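Local coordinates for uncharacterized conserved protein (Idiomarina loihiensis, PDB 2QSD) that is of unknown function but belongs to the DUF1543 family, whose sequence domain it carries twice, and probably forms a dimer, at residues A[12-17]-A[57-62]; A[18-23]-A[49-54]; A[29-34]-A[147-152]; A[68-73]-A[158-163]; A[82-87]-A[107-112]. All coordinates share one frame; numbering follows the deposited sequence.

In the fold
Five contacts illustrate how chemistry follows place in a largely antiparallel fold. Contacts 1, 4 and 5 pair neighbouring strands in three different sheets, whereas contact 3 joins sheets through side chains and contact 2 ties two loops. Contacts 1 and 3 are buried and linked through the pairing of strands 9-17 and 26-34; contact 3 is wholly apolar. Contact 5, partly buried, abuts contact 4, where Tyr-69 packs on Val-109, and contact 3, where Val-149 N hydrogen-bonds Leu-86 O. Contact 4 lies at the surface and carries charged and imidazole groups. Contact 2, about 36 Å from contact 4 between centres, adds a bridging water to one direct hydrogen bond, and with contact 3 reaches the second subunit.

Contact 1 (A[12-17]-A[57-62]); sequences LVYVGG and LDSFVH
Strands 12-17 and 57-62 run antiparallel, their axes 4.6 Å apart and 175° between directions, and a classic beta bulge interrupts their pairing. Leu-12 and Val-61 form a hydrogen-bonded pair, Val-13 and Phe-60 a non-hydrogen-bonded one, and Tyr-14 N donates to Ser-59 O at 2.7 Å. At the bulge Asp-58 and Ser-59 both face Tyr-14: its O receives Asp-58 N at 2.8 Å and, more weakly, Ser-59 N at 3.3 Å. The extra residue moves the register by one, which brings Leu-57 opposite Val-15.

One face of the sheet is apolar, the other mixed. On the side of Val-13 and Val-15, Leu-57 extends its CG anti to the backbone N (chi1 -172°), and this carries CD1 to both valines, 3.8 Å from Val-13 CB and as near to Val-15 CG1. Phe-60 meets Val-13 with its CB, while its ring leads away from strand 12-17. Met-37 adds to this apolar cluster. On the other face Leu-12 CG lies against Val-61 CG1, and Tyr-14 crosses Asp-58 obliquely, its ring plane 55° from the carboxylate, and lies beside Ser-59. The polar ends there are held elsewhere, Asp-58 OD1 by His-56 and Ser-59 OG by Tyr-102. At the root of the tyrosine side chain, Ser-59 OG comes within 3.2 Å of Tyr-14 CB.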
# COMPACT_ATOMS: atom_id res chain seq x y z
N LEU A 12 14.04 -10.29 2.94
CA LEU A 12 12.82 -9.53 3.14
C LEU A 12 12.60 -8.71 1.86
O LEU A 12 13.42 -7.88 1.50
CB LEU A 12 12.93 -8.70 4.43
CG LEU A 12 12.61 -7.24 4.81
CD1 LEU A 12 11.58 -6.51 3.98
CD2 LEU A 12 12.22 -7.20 6.28
N VAL A 13 11.49 -8.99 1.17
CA VAL A 13 11.22 -8.38 -0.13
C VAL A 13 9.97 -7.50 -0.10
O VAL A 13 8.97 -7.83 0.53
CB VAL A 13 11.09 -9.45 -1.27
CG1 VAL A 13 12.37 -10.23 -1.43
CG2 VAL A 13 9.97 -10.41 -1.01
N TYR A 14 10.05 -6.37 -0.78
CA TYR A 14 8.94 -5.44 -0.88
C TYR A 14 8.42 -5.56 -2.30
O TYR A 14 9.12 -5.23 -3.26
CB TYR A 14 9.44 -4.03 -0.58
CG TYR A 14 8.40 -2.93 -0.52
CD1 TYR A 14 7.41 -2.92 0.46
CD2 TYR A 14 8.44 -1.87 -1.42
CE1 TYR A 14 6.47 -1.90 0.53
CE2 TYR A 14 7.50 -0.83 -1.37
CZ TYR A 14 6.52 -0.85 -0.39
OH TYR A 14 5.60 0.16 -0.33
N VAL A 15 7.21 -6.07 -2.44
CA VAL A 15 6.66 -6.35 -3.76
C VAL A 15 5.42 -5.51 -4.01
O VAL A 15 4.78 -5.04 -3.08
CB VAL A 15 6.37 -7.84 -3.96
CG1 VAL A 15 7.66 -8.63 -3.96
CG2 VAL A 15 5.44 -8.38 -2.87
N GLY A 16 5.10 -5.33 -5.29
CA GLY A 16 3.98 -4.48 -5.69
C GLY A 16 3.19 -5.08 -6.83
O GLY A 16 3.68 -5.90 -7.61
N GLY A 17 1.94 -4.65 -6.93
CA GLY A 17 1.05 -5.14 -7.97
C GLY A 17 -0.38 -4.76 -7.70
O GLY A 17 -0.67 -3.88 -6.87
N LEU A 57 8.97 -6.63 -8.13
CA LEU A 57 9.80 -6.45 -6.96
C LEU A 57 10.26 -5.00 -6.89
O LEU A 57 10.71 -4.45 -7.90
CB LEU A 57 11.00 -7.38 -7.11
CG LEU A 57 11.97 -7.56 -5.96
CD1 LEU A 57 11.38 -8.48 -4.91
CD2 LEU A 57 13.25 -8.13 -6.53
N ASP A 58 10.14 -4.38 -5.72
CA ASP A 58 10.50 -2.96 -5.56
C ASP A 58 11.73 -2.69 -4.69
O ASP A 58 12.52 -1.80 -5.00
CB ASP A 58 9.30 -2.14 -5.05
CG ASP A 58 8.24 -1.95 -6.13
OD1 ASP A 58 8.52 -2.22 -7.31
OD2 ASP A 58 7.12 -1.52 -5.78
N SER A 59 11.87 -3.43 -3.60
CA SER A 59 13.11 -3.45 -2.83
C SER A 59 13.25 -4.77 -2.09
O SER A 59 12.28 -5.51 -1.93
CB SER A 59 13.19 -2.28 -1.85
OG SER A 59 12.20 -2.36 -0.85
N PHE A 60 14.48 -5.07 -1.67
CA PHE A 60 14.75 -6.22 -0.83
C PHE A 60 16.00 -6.02 0.01
O PHE A 60 16.85 -5.18 -0.30
CB PHE A 60 14.85 -7.52 -1.65
CG PHE A 60 16.07 -7.60 -2.53
CD1 PHE A 60 16.02 -7.20 -3.86
CD2 PHE A 60 17.27 -8.10 -2.03
CE1 PHE A 60 17.14 -7.28 -4.68
CE2 PHE A 60 18.40 -8.18 -2.84
CZ PHE A 60 18.33 -7.78 -4.17
N VAL A 61 16.12 -6.83 1.06
CA VAL A 61 17.34 -6.92 1.84
C VAL A 61 17.59 -8.36 2.27
O VAL A 61 16.66 -9.07 2.65
CB VAL A 61 17.32 -5.94 3.06
CG1 VAL A 61 16.07 -6.12 3.92
CG2 VAL A 61 18.60 -6.05 3.89
N HIS A 62 18.83 -8.80 2.14
CA HIS A 62 19.29 -10.05 2.72
C HIS A 62 19.46 -9.79 4.21
O HIS A 62 20.29 -8.98 4.61
CB HIS A 62 20.62 -10.48 2.07
CG HIS A 62 21.32 -11.60 2.77
ND1 HIS A 62 22.70 -11.73 2.75
CD2 HIS A 62 20.85 -12.65 3.48
CE1 HIS A 62 23.04 -12.81 3.43
NE2 HIS A 62 21.94 -13.38 3.89

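Contact 2 (A[18-23]-A[49-54]); sequences TAPGAN and FGTQKG
Thr-18 and Thr-51 meet through backbone and side chain together, in a contact between two loops. Thr-51 N donates to Thr-18 O at 2.8 Å, with an N-H...O angle of 151° and the donor tilted from the carbonyl plane. The two side chains lie alongside one another and point the same way, with Thr-18 CG2 3.7 Å from Thr-51 CB. That methyl sits between the backbone N and the carbonyl carbon of its own residue, while OG1 takes the anti place (chi1 -172°), which turns carbon rather than oxygen to Thr-51. Beside this pair, Thr-51 OG1 approaches Pro-20 CD at 3.5 Å, and Ala-19 CB rests 4.0 Å from both Phe-49 CE2 and Gly-50 CA.

A water extends the direct bond between the threonines. It accepts from Thr-18 N at 2.9 Å and donates to Thr-51 O and to Lys-53 O, the latter at 2.7 Å, and so ties Thr-18 N to two carbonyl oxygens of the 49-54 loop. Thr-51 O also accepts from Trp-48 NE1, a second hold on that loop. In segment 18-23 a type II beta turn runs from Ala-19 to Ala-22, with Gly-21 at a position whose backbone angles suit glycine. Gly-21 and Asn-23 bond to Arg-30 and Ile-29 of the second subunit, and Phe-49 packs on its own counterpart there. Within the chain, the contact joins the connection between strands 9-17 and 26-34 to that between helix 41-47 and strand 56-62, with Leu-26 of strand 26-34 touching Ala-19 and Phe-49.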
# COMPACT_ATOMS: atom_id res chain seq x y z
N THR A 18 -1.30 -5.43 -8.39
CA THR A 18 -2.70 -5.09 -8.30
C THR A 18 -3.51 -6.19 -7.59
O THR A 18 -3.04 -7.32 -7.41
CB THR A 18 -3.27 -4.72 -9.70
OG1 THR A 18 -4.60 -4.22 -9.56
CG2 THR A 18 -3.29 -5.92 -10.63
N ALA A 19 -4.72 -5.84 -7.16
CA ALA A 19 -5.70 -6.81 -6.66
C ALA A 19 -7.10 -6.38 -7.12
O ALA A 19 -7.33 -5.18 -7.34
CB ALA A 19 -5.64 -6.90 -5.14
N PRO A 20 -8.03 -7.35 -7.29
CA PRO A 20 -9.38 -6.99 -7.76
C PRO A 20 -10.12 -6.06 -6.81
O PRO A 20 -10.12 -6.27 -5.59
CB PRO A 20 -10.09 -8.34 -7.82
CG PRO A 20 -8.99 -9.35 -7.97
CD PRO A 20 -7.90 -8.80 -7.10
N GLY A 21 -10.71 -5.01 -7.37
CA GLY A 21 -11.45 -4.03 -6.58
C GLY A 21 -10.65 -2.80 -6.18
O GLY A 21 -11.22 -1.74 -5.98
N ALA A 22 -9.33 -2.95 -6.06
CA ALA A 22 -8.47 -1.82 -5.73
C ALA A 22 -8.22 -0.91 -6.93
O ALA A 22 -8.03 -1.39 -8.05
CB ALA A 22 -7.16 -2.30 -5.14
N ASN A 23 -8.23 0.39 -6.69
CA ASN A 23 -7.93 1.39 -7.72
C ASN A 23 -6.45 1.62 -7.97
O ASN A 23 -6.04 1.89 -9.10
CB ASN A 23 -8.60 2.73 -7.38
CG ASN A 23 -10.10 2.68 -7.53
OD1 ASN A 23 -10.63 1.97 -8.39
ND2 ASN A 23 -10.80 3.45 -6.71
N PHE A 49 -0.70 -11.80 -2.35
CA PHE A 49 -2.12 -11.99 -2.05
C PHE A 49 -3.03 -11.62 -3.22
O PHE A 49 -4.19 -12.05 -3.28
CB PHE A 49 -2.51 -11.15 -0.81
CG PHE A 49 -2.60 -9.68 -1.09
CD1 PHE A 49 -1.46 -8.89 -1.10
CD2 PHE A 49 -3.84 -9.08 -1.37
CE1 PHE A 49 -1.54 -7.53 -1.37
CE2 PHE A 49 -3.93 -7.73 -1.65
CZ PHE A 49 -2.78 -6.95 -1.65
N GLY A 50 -2.51 -10.78 -4.12
CA GLY A 50 -3.30 -10.16 -5.17
C GLY A 50 -3.19 -10.85 -6.52
O GLY A 50 -2.93 -12.05 -6.60
N THR A 51 -3.38 -10.07 -7.57
CA THR A 51 -3.35 -10.53 -8.95
C THR A 51 -1.91 -10.78 -9.39
O THR A 51 -1.03 -9.95 -9.15
CB THR A 51 -4.02 -9.48 -9.87
OG1 THR A 51 -5.40 -9.34 -9.49
CG2 THR A 51 -3.92 -9.84 -11.35
N GLN A 52 -1.68 -11.92 -10.05
CA GLN A 52 -0.35 -12.32 -10.51
C GLN A 52 0.21 -11.47 -11.63
O GLN A 52 1.41 -11.16 -11.63
CB GLN A 52 -0.34 -13.80 -10.92
CG GLN A 52 -0.62 -14.78 -9.78
CD GLN A 52 0.46 -14.77 -8.70
OE1 GLN A 52 1.65 -14.64 -9.00
NE2 GLN A 52 0.04 -14.94 -7.45
N LYS A 53 -0.63 -11.10 -12.59
CA LYS A 53 -0.19 -10.32 -13.74
C LYS A 53 0.29 -8.92 -13.35
O LYS A 53 -0.47 -8.12 -12.79
CB LYS A 53 -1.30 -10.24 -14.80
CG LYS A 53 -0.90 -9.48 -16.06
CD LYS A 53 -1.79 -9.86 -17.23
CE LYS A 53 -1.54 -8.96 -18.43
NZ LYS A 53 -2.28 -7.67 -18.32
N GLY A 54 1.55 -8.64 -13.66
CA GLY A 54 2.15 -7.33 -13.45
C GLY A 54 2.89 -7.20 -12.13
O GLY A 54 3.32 -6.10 -11.77
O HOH W 1 -0.24 -7.43 -10.18

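Contact 3 (A[29-34]-A[147-152]); sequences IRFVVG and LCVDLV
Val-152 is the tightly packed part of a contact in which strand 26-34 meets segment 147-152, which leads from strand 145-148 to strand 151-152. Its CG1 reaches Phe-31 O at 3.3 Å and Val-33 CG2 at 3.7 Å, and so spans two successive inward-facing residues of the strand.

Next to it, Phe-31 and Val-149 make a ring-face contact. Both valine methyls lie over one face of the ring: CG1 is 4.0 Å from Phe-31 CG, and CG2 forms a CH-pi contact 4.2 Å from the ring centroid, 14° off its normal. The two side chains cross at about a right angle. Phe-88 joins the same ring in an edge-to-face pair.

Elsewhere the fit slackens. Leu-147, exposed, directs its CB inward yet makes no close contact with segment 29-34, and it packs on Asn-23 of the second subunit; Leu-151 is likewise exposed and turns to Tyr-156.

No hydrogen bond crosses between the two segments, although Val-33 N bonds to Asp-153 OD2 just beyond Val-152. Between the segments themselves, apolar side-chain fit joins strand 26-34 to residues 147-152 without any strand pairing.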
# COMPACT_ATOMS: atom_id res chain seq x y z
N ILE A 29 5.06 -6.82 2.19
CA ILE A 29 6.37 -7.33 2.57
C ILE A 29 6.29 -8.85 2.71
O ILE A 29 5.45 -9.36 3.46
CB ILE A 29 6.82 -6.71 3.91
CG1 ILE A 29 7.14 -5.22 3.73
CG2 ILE A 29 8.01 -7.46 4.50
CD1 ILE A 29 8.46 -4.96 3.07
N ARG A 30 7.15 -9.56 1.98
CA ARG A 30 7.25 -11.01 2.11
C ARG A 30 8.61 -11.43 2.67
O ARG A 30 9.63 -10.78 2.42
CB ARG A 30 7.02 -11.72 0.77
CG ARG A 30 5.77 -11.32 -0.02
CD ARG A 30 4.48 -11.43 0.79
NE ARG A 30 4.21 -12.80 1.25
CZ ARG A 30 3.25 -13.12 2.10
NH1 ARG A 30 2.44 -12.20 2.60
NH2 ARG A 30 3.09 -14.39 2.47
N PHE A 31 8.62 -12.53 3.43
CA PHE A 31 9.84 -13.18 3.85
C PHE A 31 10.01 -14.44 3.04
O PHE A 31 9.08 -15.24 2.94
CB PHE A 31 9.81 -13.49 5.35
CG PHE A 31 9.91 -12.28 6.22
CD1 PHE A 31 8.76 -11.60 6.63
CD2 PHE A 31 11.16 -11.80 6.63
CE1 PHE A 31 8.85 -10.46 7.44
CE2 PHE A 31 11.26 -10.66 7.44
CZ PHE A 31 10.10 -10.00 7.84
N VAL A 32 11.18 -14.61 2.43
CA VAL A 32 11.46 -15.75 1.55
C VAL A 32 12.87 -16.29 1.77
O VAL A 32 13.77 -15.55 2.19
CB VAL A 32 11.27 -15.41 0.04
CG1 VAL A 32 9.79 -15.32 -0.32
CG2 VAL A 32 12.01 -14.11 -0.33
N VAL A 33 13.06 -17.58 1.50
CA VAL A 33 14.35 -18.24 1.70
C VAL A 33 14.84 -18.93 0.43
O VAL A 33 14.12 -19.73 -0.17
CB VAL A 33 14.29 -19.26 2.88
CG1 VAL A 33 15.54 -20.12 2.94
CG2 VAL A 33 14.12 -18.53 4.19
N GLY A 34 16.07 -18.62 0.03
CA GLY A 34 16.72 -19.26 -1.11
C GLY A 34 18.21 -18.98 -1.18
O GLY A 34 18.71 -18.10 -0.48
N LEU A 147 4.24 -10.17 13.59
CA LEU A 147 4.29 -11.52 13.04
C LEU A 147 5.58 -12.22 13.46
O LEU A 147 6.66 -11.63 13.43
CB LEU A 147 4.18 -11.48 11.51
CG LEU A 147 4.14 -12.81 10.73
CD1 LEU A 147 2.75 -13.44 10.77
CD2 LEU A 147 4.60 -12.61 9.29
N CYS A 148 5.47 -13.48 13.84
CA CYS A 148 6.63 -14.28 14.21
C CYS A 148 7.24 -14.95 12.98
O CYS A 148 6.56 -15.69 12.27
CB CYS A 148 6.27 -15.32 15.26
SG CYS A 148 7.69 -16.19 15.94
N VAL A 149 8.52 -14.69 12.75
CA VAL A 149 9.23 -15.21 11.59
C VAL A 149 10.12 -16.38 12.01
O VAL A 149 11.33 -16.21 12.23
CB VAL A 149 10.05 -14.09 10.89
CG1 VAL A 149 10.48 -14.53 9.50
CG2 VAL A 149 9.25 -12.80 10.80
N ASP A 150 9.53 -17.57 12.14
CA ASP A 150 10.25 -18.75 12.62
C ASP A 150 10.24 -19.91 11.63
O ASP A 150 11.08 -20.80 11.71
CB ASP A 150 9.71 -19.20 13.98
CG ASP A 150 8.27 -19.69 13.93
OD1 ASP A 150 7.91 -20.56 14.75
OD2 ASP A 150 7.49 -19.20 13.08
N LEU A 151 9.28 -19.88 10.71
CA LEU A 151 9.20 -20.87 9.64
C LEU A 151 8.98 -20.11 8.34
O LEU A 151 8.01 -19.37 8.21
CB LEU A 151 8.04 -21.83 9.88
CG LEU A 151 8.17 -23.33 9.58
CD1 LEU A 151 6.78 -23.94 9.45
CD2 LEU A 151 9.00 -23.63 8.33
N VAL A 152 9.92 -20.26 7.41
CA VAL A 152 9.87 -19.56 6.12
C VAL A 152 10.29 -20.51 5.01
O VAL A 152 11.44 -20.98 5.01
CB VAL A 152 10.83 -18.33 6.08
CG1 VAL A 152 10.62 -17.55 4.80
CG2 VAL A 152 10.66 -17.41 7.28

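Contact 4 (A[68-73]-A[158-163]); sequences GYRIHL and TLEFDG
Arg-70 and Glu-160 pair through the backbone of two antiparallel strands, 69-73 and 158-161: Arg-70 N donates to Glu-160 O at 2.7 Å and Glu-160 N returns to Arg-70 O. His-72 and Thr-158 repeat this two-way exchange. At the Gly-68 end, Gly-68 O takes two donors, Asp-162 N almost in line with the carbonyl bond and Gly-163 N from a more lateral direction, both at 2.9 Å.

Among the polar side chains of the Arg-70, His-72 and Glu-160 face, several ends have clear partners. His-72 NE2 donates to Glu-160 OE2 at 2.8 Å, nearly straight at 169°; the oxygen lies in the imidazole plane and is met on its anti side, 24° out of the carboxylate plane. Arg-70 runs alongside Glu-160, but no guanidinium N-H points at OE2, so any attraction is probably electrostatic only, beyond salt-bridge range. Arg-70 NH2 instead donates to a water, which donates in turn to Asp-162 OD2 at 2.7 Å. That OD2 also accepts from His-65, while OD1 takes Glu-164 N.

On the opposite face, Phe-161 sets its edge toward the face of Tyr-69, with planes 75° apart and centroids 5.6 Å apart, and Ile-71 lies next to Leu-159.

The two strands are the central antiparallel pair of a four-stranded sheet, one face polar with a His-carboxylate hydrogen bond, the other apolar and touching Val-109 of strand 105-110.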
# COMPACT_ATOMS: atom_id res chain seq x y z
N GLY A 68 21.90 -7.87 17.35
CA GLY A 68 23.02 -8.63 17.88
C GLY A 68 22.94 -10.13 17.65
O GLY A 68 23.87 -10.86 18.01
N TYR A 69 21.84 -10.59 17.05
CA TYR A 69 21.63 -12.01 16.78
C TYR A 69 21.86 -12.35 15.31
O TYR A 69 21.41 -11.63 14.43
CB TYR A 69 20.22 -12.46 17.19
CG TYR A 69 19.96 -12.45 18.68
CD1 TYR A 69 20.07 -13.62 19.43
CD2 TYR A 69 19.58 -11.29 19.34
CE1 TYR A 69 19.82 -13.63 20.81
CE2 TYR A 69 19.33 -11.28 20.71
CZ TYR A 69 19.46 -12.45 21.44
OH TYR A 69 19.21 -12.44 22.79
N ARG A 70 22.57 -13.45 15.08
CA ARG A 70 22.79 -14.01 13.75
C ARG A 70 21.66 -14.98 13.40
O ARG A 70 21.23 -15.77 14.24
CB ARG A 70 24.14 -14.74 13.72
CG ARG A 70 24.51 -15.38 12.40
CD ARG A 70 25.95 -15.84 12.43
NE ARG A 70 26.27 -16.72 11.31
CZ ARG A 70 27.47 -17.23 11.07
NH1 ARG A 70 27.66 -18.02 10.02
NH2 ARG A 70 28.50 -16.94 11.86
N ILE A 71 21.19 -14.91 12.16
CA ILE A 71 20.07 -15.72 11.70
C ILE A 71 20.60 -16.99 11.04
O ILE A 71 21.42 -16.92 10.12
CB ILE A 71 19.17 -14.93 10.72
CG1 ILE A 71 18.57 -13.72 11.44
CG2 ILE A 71 18.07 -15.82 10.15
CD1 ILE A 71 18.07 -12.64 10.52
N HIS A 72 20.14 -18.14 11.53
CA HIS A 72 20.49 -19.42 10.94
C HIS A 72 19.25 -20.05 10.33
O HIS A 72 18.15 -19.90 10.86
CB HIS A 72 21.08 -20.37 11.98
CG HIS A 72 22.41 -19.93 12.49
ND1 HIS A 72 23.58 -20.16 11.80
CD2 HIS A 72 22.76 -19.29 13.63
CE1 HIS A 72 24.60 -19.67 12.49
NE2 HIS A 72 24.13 -19.13 13.60
N LEU A 73 19.44 -20.76 9.22
CA LEU A 73 18.35 -21.44 8.53
C LEU A 73 18.62 -22.93 8.44
O LEU A 73 19.67 -23.35 7.93
CB LEU A 73 18.13 -20.85 7.14
CG LEU A 73 17.83 -19.35 7.06
CD1 LEU A 73 17.94 -18.85 5.62
CD2 LEU A 73 16.47 -19.00 7.66
N THR A 158 16.52 -19.93 13.39
CA THR A 158 17.10 -19.95 14.72
C THR A 158 18.09 -18.81 14.89
O THR A 158 18.73 -18.39 13.93
CB THR A 158 17.78 -21.30 15.06
OG1 THR A 158 18.74 -21.64 14.05
CG2 THR A 158 16.74 -22.42 15.16
N LEU A 159 18.22 -18.32 16.12
CA LEU A 159 19.03 -17.15 16.41
C LEU A 159 20.23 -17.47 17.29
O LEU A 159 20.14 -18.32 18.18
CB LEU A 159 18.17 -16.05 17.05
CG LEU A 159 16.96 -15.60 16.22
CD1 LEU A 159 16.08 -14.68 17.02
CD2 LEU A 159 17.38 -14.94 14.91
N GLU A 160 21.35 -16.79 17.03
CA GLU A 160 22.58 -16.94 17.81
C GLU A 160 23.19 -15.56 18.07
O GLU A 160 23.54 -14.85 17.13
CB GLU A 160 23.58 -17.82 17.05
CG GLU A 160 24.93 -18.00 17.74
CD GLU A 160 26.08 -18.18 16.76
OE1 GLU A 160 27.24 -18.32 17.22
OE2 GLU A 160 25.85 -18.17 15.53
N PHE A 161 23.32 -15.18 19.34
CA PHE A 161 23.94 -13.91 19.70
C PHE A 161 25.43 -13.87 19.36
O PHE A 161 26.20 -14.70 19.82
CB PHE A 161 23.72 -13.62 21.19
CG PHE A 161 24.25 -12.27 21.63
CD1 PHE A 161 23.48 -11.13 21.47
CD2 PHE A 161 25.51 -12.16 22.22
CE1 PHE A 161 23.95 -9.88 21.88
CE2 PHE A 161 25.99 -10.92 22.63
CZ PHE A 161 25.21 -9.77 22.46
N ASP A 162 25.82 -12.89 18.53
CA ASP A 162 27.24 -12.65 18.24
C ASP A 162 27.64 -11.17 18.30
O ASP A 162 28.80 -10.83 18.07
CB ASP A 162 27.66 -13.29 16.90
CG ASP A 162 26.95 -12.68 15.69
OD1 ASP A 162 26.20 -11.69 15.82
OD2 ASP A 162 27.17 -13.20 14.57
N GLY A 163 26.67 -10.30 18.59
CA GLY A 163 26.92 -8.86 18.71
C GLY A 163 26.96 -8.03 17.43
O GLY A 163 27.05 -6.80 17.49
O HOH W 2 28.69 -15.42 14.39

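Contact 5 (A[82-87]-A[107-112]); sequences EEKRLY and VVVADS
Tyr-87 gives up the most surface in this contact, its ring reaching along strand 107-110, past Ala-110 to Ser-112. The first torsion sets CG anti to the carbonyl carbon (chi1 -75°), which carries the ring along the neighbouring strand. CD1 lies 4.0 Å from Ala-110 CB, and CE1 comes to 3.3 Å from Ala-110 O, which sits at the ring's edge and in its plane. Ser-112 O stands over one ring face, offset toward the rim. Pro-113 and Ala-116 of helix 113-122 touch the same side chain, with Ser-112 in the N-cap position of that helix.

The backbones pair antiparallel, strand 107-110 being outermost within this chain in a three-stranded sheet whose middle strand is 85-90. Tyr-87 and Val-108 exchange two hydrogen bonds of 2.8 Å, Tyr-87 N to Val-108 O and Val-108 N to Tyr-87 O. Arg-85 and Ala-110 also exchange two bonds, and Leu-86 faces Val-109 between these pairs.

Asp-111, just past the strand's end, rests its CB 3.4 Å from Glu-83 O, while its OD2 turns to Ser-115 OG in the helix. Val-109 occupies the other face of the sheet. Its CG1 meets Lys-84 CB at 4.0 Å and its CG2 meets Leu-86 CD1, which also touches Val-107 CG1 at 3.8 Å. Leu-159 and Val-66 cover this apolar side. Lys-84 NZ is weakly bonded to a water that donates to Val-109 O at 3.3 Å.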
# COMPACT_ATOMS: atom_id res chain seq x y z
N GLU A 82 13.37 -22.87 21.22
CA GLU A 82 13.96 -21.53 21.18
C GLU A 82 13.26 -20.58 22.15
O GLU A 82 12.03 -20.47 22.15
CB GLU A 82 13.88 -20.96 19.76
CG GLU A 82 14.86 -21.57 18.76
CD GLU A 82 16.21 -20.87 18.74
OE1 GLU A 82 17.22 -21.53 19.05
OE2 GLU A 82 16.26 -19.66 18.41
N GLU A 83 14.05 -19.89 22.98
CA GLU A 83 13.48 -18.93 23.93
C GLU A 83 13.22 -17.55 23.31
O GLU A 83 12.26 -16.87 23.68
CB GLU A 83 14.32 -18.82 25.22
CG GLU A 83 15.79 -18.45 25.05
CD GLU A 83 16.45 -17.99 26.34
OE1 GLU A 83 16.01 -18.41 27.44
OE2 GLU A 83 17.42 -17.21 26.27
N LYS A 84 14.07 -17.14 22.36
CA LYS A 84 13.89 -15.87 21.65
C LYS A 84 13.68 -16.08 20.16
O LYS A 84 14.23 -17.00 19.55
CB LYS A 84 15.06 -14.91 21.92
CG LYS A 84 15.11 -14.42 23.36
CD LYS A 84 15.92 -13.15 23.53
CE LYS A 84 15.81 -12.64 24.97
NZ LYS A 84 16.26 -11.23 25.12
N ARG A 85 12.86 -15.21 19.57
CA ARG A 85 12.45 -15.36 18.19
C ARG A 85 12.45 -14.05 17.41
O ARG A 85 12.43 -12.95 17.98
CB ARG A 85 11.06 -16.01 18.11
CG ARG A 85 11.10 -17.53 18.06
CD ARG A 85 9.76 -18.14 18.43
NE ARG A 85 9.50 -18.03 19.87
CZ ARG A 85 8.45 -18.57 20.49
NH1 ARG A 85 8.31 -18.42 21.80
NH2 ARG A 85 7.54 -19.26 19.81
N LEU A 86 12.47 -14.20 16.09
CA LEU A 86 12.42 -13.08 15.17
C LEU A 86 10.97 -12.59 15.03
O LEU A 86 10.06 -13.37 14.72
CB LEU A 86 12.96 -13.54 13.82
CG LEU A 86 13.65 -12.54 12.91
CD1 LEU A 86 14.87 -11.94 13.58
CD2 LEU A 86 14.04 -13.26 11.64
N TYR A 87 10.76 -11.30 15.27
CA TYR A 87 9.44 -10.72 15.12
C TYR A 87 9.46 -9.55 14.16
O TYR A 87 10.32 -8.66 14.25
CB TYR A 87 8.87 -10.27 16.46
CG TYR A 87 8.39 -11.39 17.35
CD1 TYR A 87 9.22 -11.92 18.35
CD2 TYR A 87 7.11 -11.92 17.22
CE1 TYR A 87 8.78 -12.96 19.17
CE2 TYR A 87 6.66 -12.96 18.04
CZ TYR A 87 7.51 -13.47 19.02
OH TYR A 87 7.08 -14.49 19.84
N VAL A 107 12.10 -5.11 12.28
CA VAL A 107 12.27 -6.48 12.74
C VAL A 107 13.05 -6.43 14.05
O VAL A 107 14.05 -5.73 14.15
CB VAL A 107 13.00 -7.35 11.69
CG1 VAL A 107 13.17 -8.78 12.19
CG2 VAL A 107 12.24 -7.37 10.36
N VAL A 108 12.56 -7.15 15.06
CA VAL A 108 13.20 -7.21 16.37
C VAL A 108 13.31 -8.65 16.88
O VAL A 108 12.64 -9.55 16.36
CB VAL A 108 12.45 -6.37 17.46
CG1 VAL A 108 12.51 -4.86 17.16
CG2 VAL A 108 11.00 -6.85 17.66
N VAL A 109 14.14 -8.85 17.89
CA VAL A 109 14.27 -10.15 18.55
C VAL A 109 13.63 -10.08 19.94
O VAL A 109 14.00 -9.23 20.76
CB VAL A 109 15.75 -10.59 18.65
CG1 VAL A 109 15.90 -11.85 19.49
CG2 VAL A 109 16.32 -10.83 17.26
N ALA A 110 12.66 -10.95 20.18
CA ALA A 110 11.94 -10.97 21.46
C ALA A 110 11.46 -12.37 21.84
O ALA A 110 11.48 -13.29 21.01
CB ALA A 110 10.78 -10.00 21.44
N ASP A 111 11.04 -12.53 23.09
CA ASP A 111 10.53 -13.82 23.58
C ASP A 111 9.03 -13.98 23.36
O ASP A 111 8.54 -15.08 23.12
CB ASP A 111 10.91 -14.06 25.05
CG ASP A 111 10.62 -12.86 25.96
OD1 ASP A 111 11.06 -12.89 27.13
OD2 ASP A 111 9.97 -11.89 25.53
N SER A 112 8.30 -12.86 23.44
CA SER A 112 6.85 -12.85 23.30
C SER A 112 6.42 -11.76 22.32
O SER A 112 7.13 -10.76 22.17
CB SER A 112 6.21 -12.59 24.66
OG SER A 112 6.28 -11.21 25.01
O HOH W 3 14.60 -8.59 23.91